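Local coordinates for protein ribonucleoside-diphosphate reductase (Pseudomonas aeruginosa, PDB 5IM3) that probably reduces ribonucleoside diphosphates to the deoxyribonucleotides needed for DNA synthesis, and binds the nucleotide dATP, at residues Ile169-Glu174 and Ala245-Met250; Glu290-Phe295 and Leu318-Phe323; Leu878-Ala883 and Tyr904-Leu909; Glu466-Thr471 and Asp480-Asn485. All blocks are in the same frame, centred on the assembly; numbering follows the deposited sequence.

From the N terminus the four contacts follow one another in series; none nests within or crosses another. Contact 1 closes a largely helical loop of 70 residues, tying helix 162-173 of the second ATP cone range to the turn before helix 250-267. Contact 2 closes 22 residues in the all-alpha domain and touches contact 1, its Gln-293 and Glu-290 lying against Glu-171, His-247 and His-248. Contact 4 comes next, closing an eight-residue loop leading into strand 482-487 of the barrel domain. Contact 3 comes last and joins two parallel strands across a helical crossover near the C terminus. Contacts 3 and 4 have centres about 17 Å apart, on the opposite side of the chain's centre from the first two.

Contact 1. Residues Ile169-Glu174 and Ala245-Met250; sequences ISEACE and ATHHEM
Glu-171 meets His-247 and His-248 with a single carboxylate. Its OE2 accepts a hydrogen bond from His-248 ND1 at 3.0 Å; the oxygen lies near the ring plane, but the nitrogen stands 81° out of the carboxylate plane. OE1 turns to the backbone, taking weak bonds from His-247 N at 3.4 Å and His-248 N at 3.5 Å. Glu-174 reaches the far edge of the same ring, OE1 lying 3.1 Å from His-248 CE1, a contact with carbon that leaves this buried oxygen without a hydrogen-bond partner in the model. Both glutamates are extended beyond CG; in Glu-174 CG lies opposite the backbone N (chi1 -179°), carrying its carboxylate to the CE1 side of the ring. One face of the His-248 ring is covered by His-247 ND1, 3.8 Å above its plane. A type I turn from His-247 to Met-250 brings the two histidines to the glutamate, with His-247 NE2 held by His-289 O. With two carboxylates at its edge, and Glu-290 also nearby, His-248 is probably biased toward imidazolium.

Contact 2. Residues Glu290-Phe295 and Leu318-Phe323; sequences ERDQQF and LPQIFF
Asp-292 and Phe-295, in and just beyond a 3-10 segment of the all-alpha domain, pack on Pro-319, Gln-320 and Phe-323 in the first turns of helix 319-330, with Leu-318 at the N-cap position. The conformation of Gln-320 decides the polar half. Its chain bends at chi2 (-53°), which swings the amide across toward the 3-10 segment, where it runs antiparallel to the Asp-292 side chain. Asp-292 turns its carboxylate to the helix, with CG beside its own backbone N (chi1 -81°); OD2 is taken by Tyr-254 OH. On the other side of the amide, Gln-320 OE1 lies 3.7 Å from Arg-291 CB and has a weak bond to Tyr-345 OH, while the extended arginine carries its guanidinium off toward helix 337-349. Phe-295 makes the apolar half: CE2 rests 3.6 Å from Pro-319 CB, and CZ meets Phe-323 CE2 at 3.8 Å, the two phenylalanine side chains pointing at one another from the two segments. Phe-351 adds an edge-to-face partner to Phe-295. The one hydrogen bond across the contact runs from Gln-320 NE2 to Asp-292 OD1, 2.8 Å long, arriving nearly along the C-O axis of the carboxylate.

Contact 3. Residues Leu878-Ala883 and Tyr904-Leu909; sequences LYIAGA and YYLRAL
Leu-878 to Ala-881 and Leu-906 to Leu-909 pair as parallel strands, the axes of these short strands 4.8 Å apart at closest approach, in the beta-alpha-beta unit completed by helix 885-897. The tight part is the backbone ladder: Leu-878 N to Tyr-905 O (3.1 Å), Arg-907 N to Leu-878 O (2.9 Å), Ile-880 N to Arg-907 O (2.9 Å) and Leu-909 N to Ile-880 O (3.0 Å). Leu-878, Ile-880, Leu-906 and Ala-908 share the face covered by helices 885-897, 856-866 and 544-558; there Ile-880 CD1 crosses to Leu-906 CD1 at 3.8 Å, the leucine branch brought over by a CG opposite its backbone N (chi1 170°). On the other face Tyr-879 is itself buried, lying alongside Arg-907 with CD2 3.5 Å from Arg-907 CB and OH bonded to Glu-786. The loose side is the Arg-907 head and Leu-909, open to solvent at the strand's end. Arg-907 bends at chi2, placing NH2 3.6 Å above the ring of Tyr-905, toward its rim. Tyr-905 leans over the Tyr-904 ring; in class I reductases such a tyrosine pair probably belongs to the radical-transfer route. With the cross-strand bonds all main-chain, the side chains sort into an apolar face and a mixed one.

Contact 4. Residues Glu466-Thr471 and Asp480-Asn485; sequences ELRKNT and DMNTAN
Arg-468 turns the edge of its guanidinium to the backbone of Met-481 and Asn-482: Asn-482 CA lies in plane, Met-481 O at the edge but tilted from the plane. NH1 donates to Met-481 O at 2.8 Å, and the Asn-482 amide is only 29° from parallel to the guanidinium. The bond is bent (138° at the hydrogen), and its donor stands 58° above the carbonyl plane of Met-481, not on a lone pair. The arginine reaches this position by folding, with bends at both chi2 and chi3; its CD also packs 3.3 Å from Met-481 O, while NH1 makes the hydrogen bond. Beside this polar edge runs an apolar one. Leu-467 CD1 touches Thr-483 CG2 at 3.9 Å and Met-481 CE at 4.2 Å, the methionine chain being extended as far as the sulfur. Thr-483 holds OG1 between its backbone N and carbonyl carbon, which leaves the methyl to meet the leucine. A type I turn from Glu-466 to Lys-469, closed by Lys-469 N to Glu-466 O at 3.1 Å, points both Leu-467 and Arg-468 at residues 481-483. Helix 427-440 meets Leu-467 and Met-481, and Thr-558 of helix 544-558 meets Arg-468. Strand 482-487 lies between parallel strands 450-455 and 562-565, so the contact packs a helix-to-strand connection against a strand of the ten-stranded alpha-beta barrel typical of ribonucleotide reductases.

Contact 1. Residues Ile169-Glu174 and Ala245-Met250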
loop_
_atom_site.group_PDB
_atom_site.type_symbol
_atom_site.label_atom_id
_atom_site.label_comp_id
_atom_site.label_asym_id
_atom_site.label_seq_id
_atom_site.Cartn_x
_atom_site.Cartn_y
_atom_site.Cartn_z
ATOM N N ILE A 169 -50.322 3.778 -36.953
ATOM C CA ILE A 169 -48.882 3.836 -37.185
ATOM C C ILE A 169 -48.539 4.994 -38.112
ATOM O O ILE A 169 -47.445 5.563 -38.024
ATOM C CB ILE A 169 -48.354 2.495 -37.734
ATOM C CG1 ILE A 169 -48.797 2.277 -39.180
ATOM C CG2 ILE A 169 -48.810 1.336 -36.863
ATOM C CD1 ILE A 169 -47.708 2.571 -40.197
ATOM N N SER A 170 -49.457 5.370 -39.004
ATOM C CA SER A 170 -49.212 6.514 -39.875
ATOM C C SER A 170 -49.326 7.818 -39.098
ATOM O O SER A 170 -48.455 8.690 -39.194
ATOM C CB SER A 170 -50.185 6.501 -41.053
ATOM O OG SER A 170 -49.924 7.582 -41.931
ATOM N N GLU A 171 -50.398 7.970 -38.319
ATOM C CA GLU A 171 -50.518 9.131 -37.447
ATOM C C GLU A 171 -49.396 9.184 -36.417
ATOM O O GLU A 171 -49.127 10.255 -35.865
ATOM C CB GLU A 171 -51.883 9.125 -36.752
ATOM C CG GLU A 171 -53.065 9.287 -37.712
ATOM C CD GLU A 171 -54.412 9.343 -37.005
ATOM O OE1 GLU A 171 -54.474 9.026 -35.797
ATOM O OE2 GLU A 171 -55.411 9.708 -37.664
ATOM N N ALA A 172 -48.729 8.055 -36.154
ATOM C CA ALA A 172 -47.608 8.040 -35.220
ATOM C C ALA A 172 -46.315 8.504 -35.882
ATOM O O ALA A 172 -45.533 9.239 -35.268
ATOM C CB ALA A 172 -47.428 6.638 -34.638
ATOM N N CYS A 173 -46.067 8.080 -37.124
ATOM C CA CYS A 173 -44.896 8.526 -37.872
ATOM C C CYS A 173 -45.078 9.912 -38.472
ATOM O O CYS A 173 -44.180 10.390 -39.175
ATOM C CB CYS A 173 -44.572 7.529 -38.989
ATOM S SG CYS A 173 -43.933 5.939 -38.414
ATOM N N GLU A 174 -46.208 10.561 -38.210
ATOM C CA GLU A 174 -46.503 11.853 -38.808
ATOM C C GLU A 174 -45.502 12.908 -38.352
ATOM O O GLU A 174 -45.214 13.037 -37.159
ATOM C CB GLU A 174 -47.925 12.269 -38.434
ATOM C CG GLU A 174 -48.373 13.595 -39.015
ATOM C CD GLU A 174 -49.794 13.937 -38.618
ATOM O OE1 GLU A 174 -50.367 13.202 -37.786
ATOM O OE2 GLU A 174 -50.338 14.935 -39.137
ATOM N N ALA A 245 -60.307 4.672 -29.661
ATOM C CA ALA A 245 -60.175 5.916 -30.409
ATOM C C ALA A 245 -58.756 6.048 -30.943
ATOM O O ALA A 245 -57.810 5.493 -30.376
ATOM C CB ALA A 245 -60.530 7.126 -29.537
ATOM N N THR A 246 -58.624 6.792 -32.044
ATOM C CA THR A 246 -57.340 7.123 -32.641
ATOM C C THR A 246 -56.931 8.535 -32.229
ATOM O O THR A 246 -57.648 9.234 -31.509
ATOM C CB THR A 246 -57.402 7.001 -34.168
ATOM O OG1 THR A 246 -58.374 7.918 -34.686
ATOM C CG2 THR A 246 -57.771 5.585 -34.586
ATOM N N HIS A 247 -55.763 8.968 -32.704
ATOM C CA HIS A 247 -55.230 10.270 -32.321
ATOM C C HIS A 247 -56.101 11.411 -32.834
ATOM O O HIS A 247 -56.725 12.120 -32.040
ATOM C CB HIS A 247 -53.798 10.444 -32.827
ATOM C CG HIS A 247 -53.245 11.815 -32.594
ATOM N ND1 HIS A 247 -52.913 12.669 -33.625
ATOM C CD2 HIS A 247 -52.987 12.490 -31.448
ATOM C CE1 HIS A 247 -52.465 13.805 -33.125
ATOM N NE2 HIS A 247 -52.499 13.724 -31.806
ATOM N N HIS A 248 -56.149 11.612 -34.154
ATOM C CA HIS A 248 -56.931 12.719 -34.697
ATOM C C HIS A 248 -58.399 12.636 -34.302
ATOM O O HIS A 248 -59.111 13.642 -34.385
ATOM C CB HIS A 248 -56.794 12.767 -36.218
ATOM C CG HIS A 248 -55.474 13.297 -36.684
ATOM N ND1 HIS A 248 -54.445 12.476 -37.091
ATOM C CD2 HIS A 248 -55.010 14.565 -36.792
ATOM C CE1 HIS A 248 -53.406 13.216 -37.439
ATOM N NE2 HIS A 248 -53.724 14.487 -37.266
ATOM N N GLU A 249 -58.866 11.462 -33.875
ATOM C CA GLU A 249 -60.197 11.351 -33.298
ATOM C C GLU A 249 -60.307 12.094 -31.972
ATOM O O GLU A 249 -61.422 12.394 -31.532
ATOM C CB GLU A 249 -60.549 9.875 -33.113
ATOM C CG GLU A 249 -62.032 9.564 -33.174
ATOM C CD GLU A 249 -62.304 8.070 -33.177
ATOM O OE1 GLU A 249 -63.273 7.637 -32.518
ATOM O OE2 GLU A 249 -61.539 7.329 -33.831
ATOM N N MET A 250 -59.176 12.400 -31.328
ATOM C CA MET A 250 -59.183 13.188 -30.100
ATOM C C MET A 250 -59.542 14.645 -30.336
ATOM O O MET A 250 -59.835 15.356 -29.369
ATOM C CB MET A 250 -57.815 13.125 -29.417
ATOM C CG MET A 250 -57.492 11.791 -28.791
ATOM S SD MET A 250 -58.677 11.339 -27.510
ATOM C CE MET A 250 -59.646 10.148 -28.423
#

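Contact 2. Residues Glu290-Phe295 and Leu318-Phe323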
loop_
_atom_site.group_PDB
_atom_site.type_symbol
_atom_site.label_atom_id
_atom_site.label_comp_id
_atom_site.label_asym_id
_atom_site.label_seq_id
_atom_site.Cartn_x
_atom_site.Cartn_y
_atom_site.Cartn_z
ATOM N N GLU A 290 -53.082 17.849 -30.622
ATOM C CA GLU A 290 -51.817 17.640 -31.316
ATOM C C GLU A 290 -50.620 17.679 -30.373
ATOM O O GLU A 290 -49.558 17.156 -30.721
ATOM C CB GLU A 290 -51.642 18.685 -32.417
ATOM C CG GLU A 290 -52.478 18.419 -33.667
ATOM C CD GLU A 290 -51.966 17.243 -34.487
ATOM O OE1 GLU A 290 -50.900 16.689 -34.147
ATOM O OE2 GLU A 290 -52.629 16.874 -35.480
ATOM N N ARG A 291 -50.759 18.283 -29.193
ATOM C CA ARG A 291 -49.633 18.341 -28.267
ATOM C C ARG A 291 -49.303 16.985 -27.658
ATOM O O ARG A 291 -48.254 16.854 -27.022
ATOM C CB ARG A 291 -49.917 19.370 -27.174
ATOM C CG ARG A 291 -50.356 20.709 -27.745
ATOM C CD ARG A 291 -50.282 21.828 -26.728
ATOM N NE ARG A 291 -50.896 23.050 -27.238
ATOM C CZ ARG A 291 -50.815 24.234 -26.641
ATOM N NH1 ARG A 291 -50.136 24.363 -25.509
ATOM N NH2 ARG A 291 -51.409 25.291 -27.178
ATOM N N ASP A 292 -50.157 15.976 -27.848
ATOM C CA ASP A 292 -49.791 14.616 -27.469
ATOM C C ASP A 292 -48.625 14.101 -28.302
ATOM O O ASP A 292 -47.863 13.242 -27.843
ATOM C CB ASP A 292 -50.994 13.684 -27.621
ATOM C CG ASP A 292 -51.941 13.750 -26.439
ATOM O OD1 ASP A 292 -51.725 14.592 -25.541
ATOM O OD2 ASP A 292 -52.908 12.960 -26.409
ATOM N N GLN A 293 -48.469 14.608 -29.526
ATOM C CA GLN A 293 -47.375 14.184 -30.388
ATOM C C GLN A 293 -46.012 14.631 -29.871
ATOM O O GLN A 293 -44.991 14.136 -30.360
ATOM C CB GLN A 293 -47.589 14.722 -31.807
ATOM C CG GLN A 293 -48.965 14.426 -32.404
ATOM C CD GLN A 293 -49.265 12.940 -32.489
ATOM O OE1 GLN A 293 -49.592 12.306 -31.487
ATOM N NE2 GLN A 293 -49.151 12.379 -33.687
ATOM N N GLN A 294 -45.972 15.543 -28.897
ATOM C CA GLN A 294 -44.709 16.066 -28.391
ATOM C C GLN A 294 -43.972 15.077 -27.499
ATOM O O GLN A 294 -42.769 15.244 -27.278
ATOM C CB GLN A 294 -44.951 17.357 -27.602
ATOM C CG GLN A 294 -45.676 18.445 -28.379
ATOM C CD GLN A 294 -46.135 19.586 -27.494
ATOM O OE1 GLN A 294 -46.004 19.530 -26.268
ATOM N NE2 GLN A 294 -46.682 20.628 -28.109
ATOM N N PHE A 295 -44.655 14.052 -27.000
ATOM C CA PHE A 295 -44.125 13.236 -25.918
ATOM C C PHE A 295 -43.042 12.282 -26.402
ATOM O O PHE A 295 -43.207 11.593 -27.414
ATOM C CB PHE A 295 -45.244 12.435 -25.256
ATOM C CG PHE A 295 -46.044 13.221 -24.264
ATOM C CD1 PHE A 295 -45.487 13.598 -23.055
ATOM C CD2 PHE A 295 -47.355 13.571 -24.532
ATOM C CE1 PHE A 295 -46.219 14.318 -22.135
ATOM C CE2 PHE A 295 -48.092 14.291 -23.617
ATOM C CZ PHE A 295 -47.524 14.666 -22.418
ATOM N N LEU A 318 -56.196 11.523 -19.228
ATOM C CA LEU A 318 -55.384 11.613 -20.433
ATOM C C LEU A 318 -54.423 12.797 -20.356
ATOM O O LEU A 318 -54.647 13.743 -19.597
ATOM C CB LEU A 318 -56.282 11.736 -21.662
ATOM C CG LEU A 318 -56.938 10.423 -22.101
ATOM C CD1 LEU A 318 -58.046 10.660 -23.112
ATOM C CD2 LEU A 318 -55.889 9.477 -22.677
ATOM N N PRO A 319 -53.345 12.776 -21.147
ATOM C CA PRO A 319 -52.271 13.765 -20.929
ATOM C C PRO A 319 -52.730 15.214 -20.999
ATOM O O PRO A 319 -52.378 16.009 -20.119
ATOM C CB PRO A 319 -51.263 13.425 -22.036
ATOM C CG PRO A 319 -51.513 11.995 -22.352
ATOM C CD PRO A 319 -52.997 11.815 -22.208
ATOM N N GLN A 320 -53.490 15.593 -22.027
ATOM C CA GLN A 320 -53.920 16.985 -22.130
ATOM C C GLN A 320 -54.916 17.346 -21.038
ATOM O O GLN A 320 -54.984 18.509 -20.624
ATOM C CB GLN A 320 -54.522 17.259 -23.508
ATOM C CG GLN A 320 -53.557 17.032 -24.659
ATOM C CD GLN A 320 -52.247 17.784 -24.481
ATOM O OE1 GLN A 320 -52.231 19.009 -24.369
ATOM N NE2 GLN A 320 -51.141 17.047 -24.437
ATOM N N ILE A 321 -55.697 16.374 -20.564
ATOM C CA ILE A 321 -56.589 16.630 -19.442
ATOM C C ILE A 321 -55.789 16.736 -18.151
ATOM O O ILE A 321 -56.151 17.500 -17.250
ATOM C CB ILE A 321 -57.673 15.535 -19.378
ATOM C CG1 ILE A 321 -58.729 15.796 -20.462
ATOM C CG2 ILE A 321 -58.314 15.466 -17.991
ATOM C CD1 ILE A 321 -59.795 14.719 -20.583
ATOM N N PHE A 322 -54.692 15.985 -18.040
ATOM C CA PHE A 322 -53.788 16.154 -16.908
ATOM C C PHE A 322 -53.279 17.587 -16.829
ATOM O O PHE A 322 -53.366 18.232 -15.778
ATOM C CB PHE A 322 -52.621 15.168 -17.018
ATOM C CG PHE A 322 -51.462 15.492 -16.114
ATOM C CD1 PHE A 322 -51.524 15.222 -14.756
ATOM C CD2 PHE A 322 -50.310 16.063 -16.626
ATOM C CE1 PHE A 322 -50.454 15.518 -13.925
ATOM C CE2 PHE A 322 -49.237 16.360 -15.804
ATOM C CZ PHE A 322 -49.309 16.086 -14.452
ATOM N N PHE A 323 -52.751 18.107 -17.940
ATOM C CA PHE A 323 -52.260 19.480 -17.942
ATOM C C PHE A 323 -53.382 20.467 -17.658
ATOM O O PHE A 323 -53.152 21.499 -17.017
ATOM C CB PHE A 323 -51.595 19.804 -19.283
ATOM C CG PHE A 323 -50.260 19.138 -19.480
ATOM C CD1 PHE A 323 -49.319 19.119 -18.464
ATOM C CD2 PHE A 323 -49.947 18.529 -20.687
ATOM C CE1 PHE A 323 -48.093 18.508 -18.641
ATOM C CE2 PHE A 323 -48.720 17.915 -20.871
ATOM C CZ PHE A 323 -47.792 17.905 -19.841
#

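Contact 3. Residues Leu878-Ala883 and Tyr904-Leu909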
loop_
_atom_site.group_PDB
_atom_site.type_symbol
_atom_site.label_atom_id
_atom_site.label_comp_id
_atom_site.label_asym_id
_atom_site.label_seq_id
_atom_site.Cartn_x
_atom_site.Cartn_y
_atom_site.Cartn_z
ATOM N N LEU A 878 -20.719 19.222 -8.956
ATOM C CA LEU A 878 -19.389 19.367 -9.525
ATOM C C LEU A 878 -18.809 17.996 -9.822
ATOM O O LEU A 878 -18.946 17.062 -9.024
ATOM C CB LEU A 878 -18.465 20.146 -8.587
ATOM C CG LEU A 878 -18.793 21.634 -8.428
ATOM C CD1 LEU A 878 -17.814 22.281 -7.470
ATOM C CD2 LEU A 878 -18.769 22.360 -9.766
ATOM N N TYR A 879 -18.174 17.884 -10.987
ATOM C CA TYR A 879 -17.593 16.638 -11.462
ATOM C C TYR A 879 -16.089 16.827 -11.577
ATOM O O TYR A 879 -15.626 17.754 -12.245
ATOM C CB TYR A 879 -18.203 16.235 -12.804
ATOM C CG TYR A 879 -19.706 16.118 -12.746
ATOM C CD1 TYR A 879 -20.515 17.236 -12.905
ATOM C CD2 TYR A 879 -20.316 14.894 -12.515
ATOM C CE1 TYR A 879 -21.890 17.134 -12.844
ATOM C CE2 TYR A 879 -21.691 14.784 -12.455
ATOM C CZ TYR A 879 -22.471 15.905 -12.617
ATOM O OH TYR A 879 -23.840 15.792 -12.553
ATOM N N ILE A 880 -15.333 15.959 -10.915
ATOM C CA ILE A 880 -13.886 16.084 -10.842
ATOM C C ILE A 880 -13.285 14.714 -11.107
ATOM O O ILE A 880 -13.460 13.789 -10.305
ATOM C CB ILE A 880 -13.419 16.629 -9.487
ATOM C CG1 ILE A 880 -13.979 18.040 -9.274
ATOM C CG2 ILE A 880 -11.892 16.618 -9.416
ATOM C CD1 ILE A 880 -13.572 18.685 -7.968
ATOM N N ALA A 881 -12.586 14.583 -12.229
ATOM C CA ALA A 881 -11.740 13.428 -12.475
ATOM C C ALA A 881 -10.316 13.751 -12.044
ATOM O O ALA A 881 -9.906 14.915 -12.009
ATOM C CB ALA A 881 -11.777 13.028 -13.949
ATOM N N GLY A 882 -9.565 12.708 -11.707
ATOM C CA GLY A 882 -8.243 12.886 -11.140
ATOM C C GLY A 882 -8.283 12.741 -9.634
ATOM O O GLY A 882 -7.427 12.077 -9.042
ATOM N N ALA A 883 -9.282 13.369 -9.015
ATOM C CA ALA A 883 -9.554 13.243 -7.586
ATOM C C ALA A 883 -8.293 13.334 -6.737
ATOM O O ALA A 883 -7.647 12.319 -6.455
ATOM C CB ALA A 883 -10.273 11.926 -7.294
ATOM N N TYR A 904 -23.167 21.662 -4.298
ATOM C CA TYR A 904 -24.045 20.528 -4.055
ATOM C C TYR A 904 -23.211 19.251 -4.006
ATOM O O TYR A 904 -22.151 19.232 -3.372
ATOM C CB TYR A 904 -25.126 20.485 -5.147
ATOM C CG TYR A 904 -26.373 19.675 -4.838
ATOM C CD1 TYR A 904 -26.662 19.246 -3.549
ATOM C CD2 TYR A 904 -27.259 19.336 -5.854
ATOM C CE1 TYR A 904 -27.799 18.505 -3.283
ATOM C CE2 TYR A 904 -28.392 18.594 -5.597
ATOM C CZ TYR A 904 -28.660 18.182 -4.314
ATOM O OH TYR A 904 -29.795 17.446 -4.064
ATOM N N TYR A 905 -23.660 18.188 -4.669
ATOM C CA TYR A 905 -22.917 16.936 -4.660
ATOM C C TYR A 905 -21.542 17.107 -5.289
ATOM O O TYR A 905 -21.351 17.886 -6.225
ATOM C CB TYR A 905 -23.669 15.851 -5.427
ATOM C CG TYR A 905 -24.865 15.276 -4.715
ATOM C CD1 TYR A 905 -24.707 14.347 -3.697
ATOM C CD2 TYR A 905 -26.153 15.639 -5.080
ATOM C CE1 TYR A 905 -25.800 13.808 -3.050
ATOM C CE2 TYR A 905 -27.251 15.105 -4.440
ATOM C CZ TYR A 905 -27.070 14.191 -3.429
ATOM O OH TYR A 905 -28.170 13.660 -2.792
ATOM N N LEU A 906 -20.581 16.352 -4.769
ATOM C CA LEU A 906 -19.297 16.153 -5.424
ATOM C C LEU A 906 -19.306 14.770 -6.065
ATOM O O LEU A 906 -19.546 13.766 -5.383
ATOM C CB LEU A 906 -18.137 16.283 -4.436
ATOM C CG LEU A 906 -16.766 15.865 -4.978
ATOM C CD1 LEU A 906 -16.313 16.790 -6.097
ATOM C CD2 LEU A 906 -15.747 15.833 -3.861
ATOM N N ARG A 907 -19.069 14.725 -7.371
ATOM C CA ARG A 907 -18.882 13.476 -8.101
ATOM C C ARG A 907 -17.402 13.381 -8.450
ATOM O O ARG A 907 -16.898 14.168 -9.258
ATOM C CB ARG A 907 -19.761 13.437 -9.348
ATOM C CG ARG A 907 -21.248 13.567 -9.057
ATOM C CD ARG A 907 -21.833 12.266 -8.530
ATOM N NE ARG A 907 -23.279 12.370 -8.331
ATOM C CZ ARG A 907 -23.879 12.523 -7.154
ATOM N NH1 ARG A 907 -23.170 12.582 -6.033
ATOM N NH2 ARG A 907 -25.202 12.608 -7.096
ATOM N N ALA A 908 -16.704 12.437 -7.826
ATOM C CA ALA A 908 -15.254 12.343 -7.923
ATOM C C ALA A 908 -14.839 10.971 -8.440
ATOM O O ALA A 908 -15.389 9.945 -8.027
ATOM C CB ALA A 908 -14.598 12.607 -6.564
ATOM N N LEU A 909 -13.861 10.967 -9.344
ATOM C CA LEU A 909 -13.250 9.749 -9.861
ATOM C C LEU A 909 -11.751 9.815 -9.625
ATOM O O LEU A 909 -11.102 10.793 -10.012
ATOM C CB LEU A 909 -13.528 9.567 -11.356
ATOM C CG LEU A 909 -14.969 9.308 -11.795
ATOM C CD1 LEU A 909 -15.022 9.121 -13.306
ATOM C CD2 LEU A 909 -15.558 8.098 -11.078
#

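Contact 4. Residues Glu466-Thr471 and Asp480-Asn485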
loop_
_atom_site.group_PDB
_atom_site.type_symbol
_atom_site.label_atom_id
_atom_site.label_comp_id
_atom_site.label_asym_id
_atom_site.label_seq_id
_atom_site.Cartn_x
_atom_site.Cartn_y
_atom_site.Cartn_z
ATOM N N GLU A 466 -17.938 13.889 10.120
ATOM C CA GLU A 466 -17.743 12.451 9.993
ATOM C C GLU A 466 -19.042 11.666 10.078
ATOM O O GLU A 466 -19.007 10.432 10.078
ATOM C CB GLU A 466 -16.777 11.951 11.067
ATOM C CG GLU A 466 -15.438 12.658 11.074
ATOM C CD GLU A 466 -14.366 11.849 11.779
ATOM O OE1 GLU A 466 -13.171 12.171 11.615
ATOM O OE2 GLU A 466 -14.719 10.879 12.486
ATOM N N LEU A 467 -20.185 12.350 10.135
ATOM C CA LEU A 467 -21.456 11.667 10.352
ATOM C C LEU A 467 -21.789 10.653 9.264
ATOM O O LEU A 467 -22.594 9.751 9.514
ATOM C CB LEU A 467 -22.584 12.696 10.458
ATOM C CG LEU A 467 -22.651 13.505 11.756
ATOM C CD1 LEU A 467 -23.677 14.625 11.642
ATOM C CD2 LEU A 467 -22.986 12.599 12.934
ATOM N N ARG A 468 -21.201 10.765 8.072
ATOM C CA ARG A 468 -21.552 9.887 6.961
ATOM C C ARG A 468 -20.450 8.888 6.612
ATOM O O ARG A 468 -20.489 8.283 5.536
ATOM C CB ARG A 468 -21.925 10.720 5.735
ATOM C CG ARG A 468 -23.184 11.570 5.925
ATOM C CD ARG A 468 -24.436 10.713 6.077
ATOM N NE ARG A 468 -24.674 9.887 4.895
ATOM C CZ ARG A 468 -25.516 10.191 3.911
ATOM N NH1 ARG A 468 -26.237 11.306 3.953
ATOM N NH2 ARG A 468 -25.647 9.366 2.882
ATOM N N LYS A 469 -19.476 8.689 7.500
ATOM C CA LYS A 469 -18.497 7.628 7.294
ATOM C C LYS A 469 -19.181 6.267 7.330
ATOM O O LYS A 469 -20.133 6.051 8.083
ATOM C CB LYS A 469 -17.403 7.690 8.362
ATOM C CG LYS A 469 -16.315 8.724 8.107
ATOM C CD LYS A 469 -15.121 8.493 9.030
ATOM C CE LYS A 469 -13.909 9.300 8.590
ATOM N NZ LYS A 469 -12.687 9.026 9.409
ATOM N N ASN A 470 -18.688 5.340 6.505
ATOM C CA ASN A 470 -19.285 4.009 6.450
ATOM C C ASN A 470 -18.954 3.195 7.697
ATOM O O ASN A 470 -19.777 2.393 8.156
ATOM C CB ASN A 470 -18.807 3.270 5.201
ATOM C CG ASN A 470 -18.912 4.113 3.950
ATOM O OD1 ASN A 470 -17.917 4.339 3.257
ATOM N ND2 ASN A 470 -20.118 4.585 3.650
ATOM N N THR A 471 -17.761 3.377 8.253
ATOM C CA THR A 471 -17.298 2.612 9.401
ATOM C C THR A 471 -17.197 3.506 10.632
ATOM O O THR A 471 -17.383 4.726 10.565
ATOM C CB THR A 471 -15.941 1.967 9.101
ATOM O OG1 THR A 471 -14.975 2.990 8.824
ATOM C CG2 THR A 471 -16.050 1.031 7.901
ATOM N N ASP A 480 -28.814 8.213 7.347
ATOM C CA ASP A 480 -30.045 8.511 6.625
ATOM C C ASP A 480 -30.349 10.002 6.620
ATOM O O ASP A 480 -31.484 10.401 6.354
ATOM C CB ASP A 480 -31.208 7.722 7.225
ATOM C CG ASP A 480 -30.881 6.250 7.395
ATOM O OD1 ASP A 480 -31.069 5.481 6.430
ATOM O OD2 ASP A 480 -30.424 5.865 8.492
ATOM N N MET A 481 -29.348 10.831 6.892
ATOM C CA MET A 481 -29.511 12.272 6.987
ATOM C C MET A 481 -28.387 12.944 6.220
ATOM O O MET A 481 -27.231 12.515 6.298
ATOM C CB MET A 481 -29.492 12.733 8.455
ATOM C CG MET A 481 -29.798 14.206 8.667
ATOM S SD MET A 481 -29.456 14.762 10.349
ATOM C CE MET A 481 -27.670 14.873 10.291
ATOM N N ASN A 482 -28.725 13.987 5.476
ATOM C CA ASN A 482 -27.719 14.767 4.776
ATOM C C ASN A 482 -27.149 15.835 5.706
ATOM O O ASN A 482 -27.763 16.222 6.701
ATOM C CB ASN A 482 -28.304 15.415 3.514
ATOM C CG ASN A 482 -28.674 14.394 2.439
ATOM O OD1 ASN A 482 -29.800 14.383 1.941
ATOM N ND2 ASN A 482 -27.727 13.543 2.074
ATOM N N THR A 483 -25.952 16.302 5.367
ATOM C CA THR A 483 -25.251 17.311 6.141
ATOM C C THR A 483 -24.676 18.349 5.190
ATOM O O THR A 483 -24.348 18.039 4.039
ATOM C CB THR A 483 -24.111 16.697 6.976
ATOM O OG1 THR A 483 -23.220 15.997 6.109
ATOM C CG2 THR A 483 -24.649 15.729 8.025
ATOM N N ALA A 484 -24.549 19.584 5.678
ATOM C CA ALA A 484 -23.936 20.644 4.890
ATOM C C ALA A 484 -23.216 21.618 5.810
ATOM O O ALA A 484 -23.685 21.900 6.913
ATOM C CB ALA A 484 -24.970 21.393 4.046
ATOM N N ASN A 485 -22.079 22.129 5.341
ATOM C CA ASN A 485 -21.358 23.179 6.044
ATOM C C ASN A 485 -21.974 24.543 5.753
ATOM O O ASN A 485 -22.278 24.871 4.602
ATOM C CB ASN A 485 -19.885 23.191 5.632
ATOM C CG ASN A 485 -19.116 21.991 6.150
ATOM O OD1 ASN A 485 -18.634 21.163 5.372
ATOM N ND2 ASN A 485 -18.979 21.901 7.467
#